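Local coordinates for protein cytochrome P450 (CYP102L1) (Mycobacterium phage Adler, PDB 6N6Q) that is a heme-containing cytochrome P450 encoded by a bacteriophage and probably acts as a monooxygenase, at residues 138-143 with 148-153. Sequence-based numbering, arbitrary orientation.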
ATOM      1  N   ASP A 138     -15.243  14.155 -11.302  1.00 51.45           N
ATOM      2  CA  ASP A 138     -16.448  14.978 -11.295  1.00 47.28           C
ATOM      3  C   ASP A 138     -16.540  15.811 -10.024  1.00 50.37           C
ATOM      4  O   ASP A 138     -16.905  16.991 -10.070  1.00 60.16           O
ATOM      5  CB  ASP A 138     -17.685  14.097 -11.452  1.00 56.66           C
ATOM      6  CG  ASP A 138     -17.778  13.460 -12.826  1.00 58.65           C
ATOM      7  OD1 ASP A 138     -16.968  13.820 -13.707  1.00 61.26           O
ATOM      8  OD2 ASP A 138     -18.661  12.597 -13.023  1.00 57.81           O
ATOM      9  N   ALA A 139     -16.214  15.213  -8.876  1.00 51.21           N
ATOM     10  CA  ALA A 139     -16.221  15.967  -7.628  1.00 52.04           C
ATOM     11  C   ALA A 139     -15.131  17.032  -7.622  1.00 60.44           C
ATOM     12  O   ALA A 139     -15.344  18.145  -7.126  1.00 61.15           O
ATOM     13  CB  ALA A 139     -16.055  15.022  -6.440  1.00 48.58           C
ATOM     14  N   TRP A 140     -13.958  16.714  -8.175  1.00 56.25           N
ATOM     15  CA  TRP A 140     -12.869  17.682  -8.220  1.00 58.57           C
ATOM     16  C   TRP A 140     -13.120  18.797  -9.226  1.00 65.16           C
ATOM     17  O   TRP A 140     -12.442  19.829  -9.167  1.00 67.28           O
ATOM     18  CB  TRP A 140     -11.547  16.976  -8.529  1.00 55.16           C
ATOM     19  CG  TRP A 140     -10.937  16.317  -7.325  1.00 56.47           C
ATOM     20  CD1 TRP A 140     -11.523  16.138  -6.106  1.00 56.16           C
ATOM     21  CD2 TRP A 140      -9.620  15.761  -7.222  1.00 57.23           C
ATOM     22  NE1 TRP A 140     -10.655  15.503  -5.252  1.00 56.91           N
ATOM     23  CE2 TRP A 140      -9.480  15.260  -5.912  1.00 55.23           C
ATOM     24  CE3 TRP A 140      -8.547  15.635  -8.110  1.00 60.09           C
ATOM     25  CZ2 TRP A 140      -8.311  14.645  -5.468  1.00 53.21           C
ATOM     26  CZ3 TRP A 140      -7.385  15.027  -7.667  1.00 56.87           C
ATOM     27  CH2 TRP A 140      -7.279  14.538  -6.359  1.00 48.01           C
ATOM     28  N   ASN A 141     -14.067  18.617 -10.150  1.00 60.89           N
ATOM     29  CA  ASN A 141     -14.459  19.715 -11.029  1.00 61.66           C
ATOM     30  C   ASN A 141     -15.046  20.867 -10.224  1.00 65.14           C
ATOM     31  O   ASN A 141     -14.690  22.034 -10.431  1.00 65.45           O
ATOM     32  CB  ASN A 141     -15.465  19.229 -12.074  1.00 66.19           C
ATOM     33  CG  ASN A 141     -14.822  18.399 -13.168  1.00 69.71           C
ATOM     34  OD1 ASN A 141     -13.633  18.544 -13.460  1.00 63.03           O
ATOM     35  ND2 ASN A 141     -15.610  17.527 -13.786  1.00 65.71           N
ATOM     36  N   THR A 142     -15.951  20.554  -9.293  1.00 67.03           N
ATOM     37  CA  THR A 142     -16.572  21.591  -8.475  1.00 68.92           C
ATOM     38  C   THR A 142     -15.542  22.293  -7.598  1.00 72.92           C
ATOM     39  O   THR A 142     -15.622  23.508  -7.383  1.00 76.85           O
ATOM     40  CB  THR A 142     -17.680  20.982  -7.616  1.00 64.17           C
ATOM     41  OG1 THR A 142     -18.563  20.219  -8.447  1.00 63.69           O
ATOM     42  CG2 THR A 142     -18.472  22.073  -6.912  1.00 67.70           C
ATOM     43  N   ARG A 143     -14.562  21.545  -7.085  1.00 68.93           N
ATOM     44  CA  ARG A 143     -13.532  22.155  -6.254  1.00 68.00           C
ATOM     45  C   ARG A 143     -12.588  23.020  -7.078  1.00 65.67           C
ATOM     46  O   ARG A 143     -12.114  24.053  -6.592  1.00 71.37           O
ATOM     47  CB  ARG A 143     -12.757  21.072  -5.505  1.00 66.60           C
ATOM     48  CG  ARG A 143     -13.656  20.040  -4.847  1.00 66.63           C
ATOM     49  CD  ARG A 143     -12.902  19.199  -3.840  1.00 70.46           C
ATOM     50  NE  ARG A 143     -12.299  20.023  -2.797  1.00 68.14           N
ATOM     51  CZ  ARG A 143     -11.876  19.553  -1.630  1.00 69.29           C
ATOM     52  NH1 ARG A 143     -11.998  18.263  -1.349  1.00 74.91           N
ATOM     53  NH2 ARG A 143     -11.337  20.375  -0.740  1.00 68.21           N
ATOM     54  N   SER A 148     -10.462  25.899  -4.681  1.00 74.47           N
ATOM     55  CA  SER A 148     -10.322  25.355  -3.339  1.00 73.34           C
ATOM     56  C   SER A 148      -9.036  24.548  -3.216  1.00 72.23           C
ATOM     57  O   SER A 148      -8.606  23.885  -4.164  1.00 69.21           O
ATOM     58  CB  SER A 148     -11.520  24.473  -2.981  1.00 69.89           C
ATOM     59  OG  SER A 148     -11.390  23.940  -1.675  1.00 75.28           O
ATOM     60  N   TRP A 149      -8.429  24.611  -2.033  1.00 72.72           N
ATOM     61  CA  TRP A 149      -7.265  23.792  -1.731  1.00 73.15           C
ATOM     62  C   TRP A 149      -7.716  22.419  -1.251  1.00 65.68           C
ATOM     63  O   TRP A 149      -8.542  22.310  -0.339  1.00 65.57           O
ATOM     64  CB  TRP A 149      -6.385  24.465  -0.679  1.00 67.38           C
ATOM     65  CG  TRP A 149      -5.578  25.593  -1.232  1.00 72.60           C
ATOM     66  CD1 TRP A 149      -5.860  26.925  -1.146  1.00 78.25           C
ATOM     67  CD2 TRP A 149      -4.353  25.489  -1.967  1.00 75.02           C
ATOM     68  NE1 TRP A 149      -4.884  27.657  -1.778  1.00 77.56           N
ATOM     69  CE2 TRP A 149      -3.948  26.799  -2.290  1.00 78.34           C
ATOM     70  CE3 TRP A 149      -3.558  24.415  -2.382  1.00 67.86           C
ATOM     71  CZ2 TRP A 149      -2.784  27.063  -3.009  1.00 73.90           C
ATOM     72  CZ3 TRP A 149      -2.404  24.681  -3.094  1.00 62.33           C
ATOM     73  CH2 TRP A 149      -2.028  25.993  -3.402  1.00 67.74           C
ATOM     74  N   ILE A 150      -7.172  21.376  -1.868  1.00 56.85           N
ATOM     75  CA  ILE A 150      -7.606  20.003  -1.650  1.00 58.47           C
ATOM     76  C   ILE A 150      -6.562  19.285  -0.810  1.00 59.72           C
ATOM     77  O   ILE A 150      -5.376  19.273  -1.159  1.00 62.59           O
ATOM     78  CB  ILE A 150      -7.830  19.274  -2.986  1.00 63.04           C
ATOM     79  CG1 ILE A 150      -9.031  19.870  -3.722  1.00 62.41           C
ATOM     80  CG2 ILE A 150      -8.002  17.782  -2.764  1.00 56.41           C
ATOM     81  CD1 ILE A 150      -9.314  19.219  -5.056  1.00 58.17           C
ATOM     82  N   ASP A 151      -7.000  18.692   0.298  1.00 56.00           N
ATOM     83  CA  ASP A 151      -6.138  17.799   1.064  1.00 59.22           C
ATOM     84  C   ASP A 151      -5.975  16.501   0.284  1.00 63.05           C
ATOM     85  O   ASP A 151      -6.903  15.689   0.209  1.00 65.12           O
ATOM     86  CB  ASP A 151      -6.724  17.551   2.450  1.00 60.89           C
ATOM     87  CG  ASP A 151      -5.780  16.778   3.351  1.00 77.50           C
ATOM     88  OD1 ASP A 151      -6.171  15.703   3.853  1.00 66.75           O
ATOM     89  OD2 ASP A 151      -4.634  17.239   3.541  1.00 84.48           O
ATOM     90  N   ILE A 152      -4.799  16.310  -0.307  1.00 58.72           N
ATOM     91  CA  ILE A 152      -4.573  15.258  -1.299  1.00 59.98           C
ATOM     92  C   ILE A 152      -4.568  13.863  -0.676  1.00 52.83           C
ATOM     93  O   ILE A 152      -5.247  12.972  -1.208  1.00 53.29           O
ATOM     94  CB  ILE A 152      -3.279  15.524  -2.088  1.00 59.20           C
ATOM     95  CG1 ILE A 152      -3.376  16.862  -2.821  1.00 56.72           C
ATOM     96  CG2 ILE A 152      -3.010  14.403  -3.081  1.00 51.39           C
ATOM     97  CD1 ILE A 152      -4.511  16.924  -3.821  1.00 50.85           C
ATOM     98  N   PRO A 153      -3.836  13.601   0.419  1.00 59.32           N
ATOM     99  CA  PRO A 153      -3.846  12.229   0.965  1.00 51.19           C
ATOM    100  C   PRO A 153      -5.224  11.746   1.387  1.00 50.17           C
ATOM    101  O   PRO A 153      -5.560  10.578   1.155  1.00 48.89           O
ATOM    102  CB  PRO A 153      -2.886  12.323   2.161  1.00 49.53           C
ATOM    103  CG  PRO A 153      -2.001  13.465   1.842  1.00 57.92           C
ATOM    104  CD  PRO A 153      -2.885  14.457   1.153  1.00 58.99           C
TER
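Where helix 119-145 ends and the chain turns back into the short strand 150-151, Ile-150 packs into the angle between the side chains of Trp-140 and Arg-143, one helical turn apart. Its CD1 methyl sits over the five-membered ring of Trp-140, 3.8 Å from the ring centroid and 4° off the normal, a CH-pi contact. On the Arg-143 side, CG1 of Ile-150 lies over one face of the guanidinium, 3.4 Å from NE. The arginine chain is extended at chi2 but bends at chi3 (58°), which folds the head group across the isoleucine. Strand 150-151 is an edge strand of the small antiparallel sheet, pairing with 464-469 of the cytochrome P450 fold, and Leu-467 of that partner touches both Ile-150 and Trp-140. Glu-155, in the following helix, accepts a hydrogen bond from Trp-140 NE1 at OE1 and forms a salt bridge with Arg-143 NH1 through OE2, so one carboxylate holds both helix side chains. The turn itself is closed by Ser-148 N, which donates to Arg-143 O at 3.1 Å. Ser-148 OG comes to the guanidinium edge, 3.7 Å from Arg-143 NH2. Farther along, Ile-152 CD1 reaches Trp-140 CH2 at 4.4 Å.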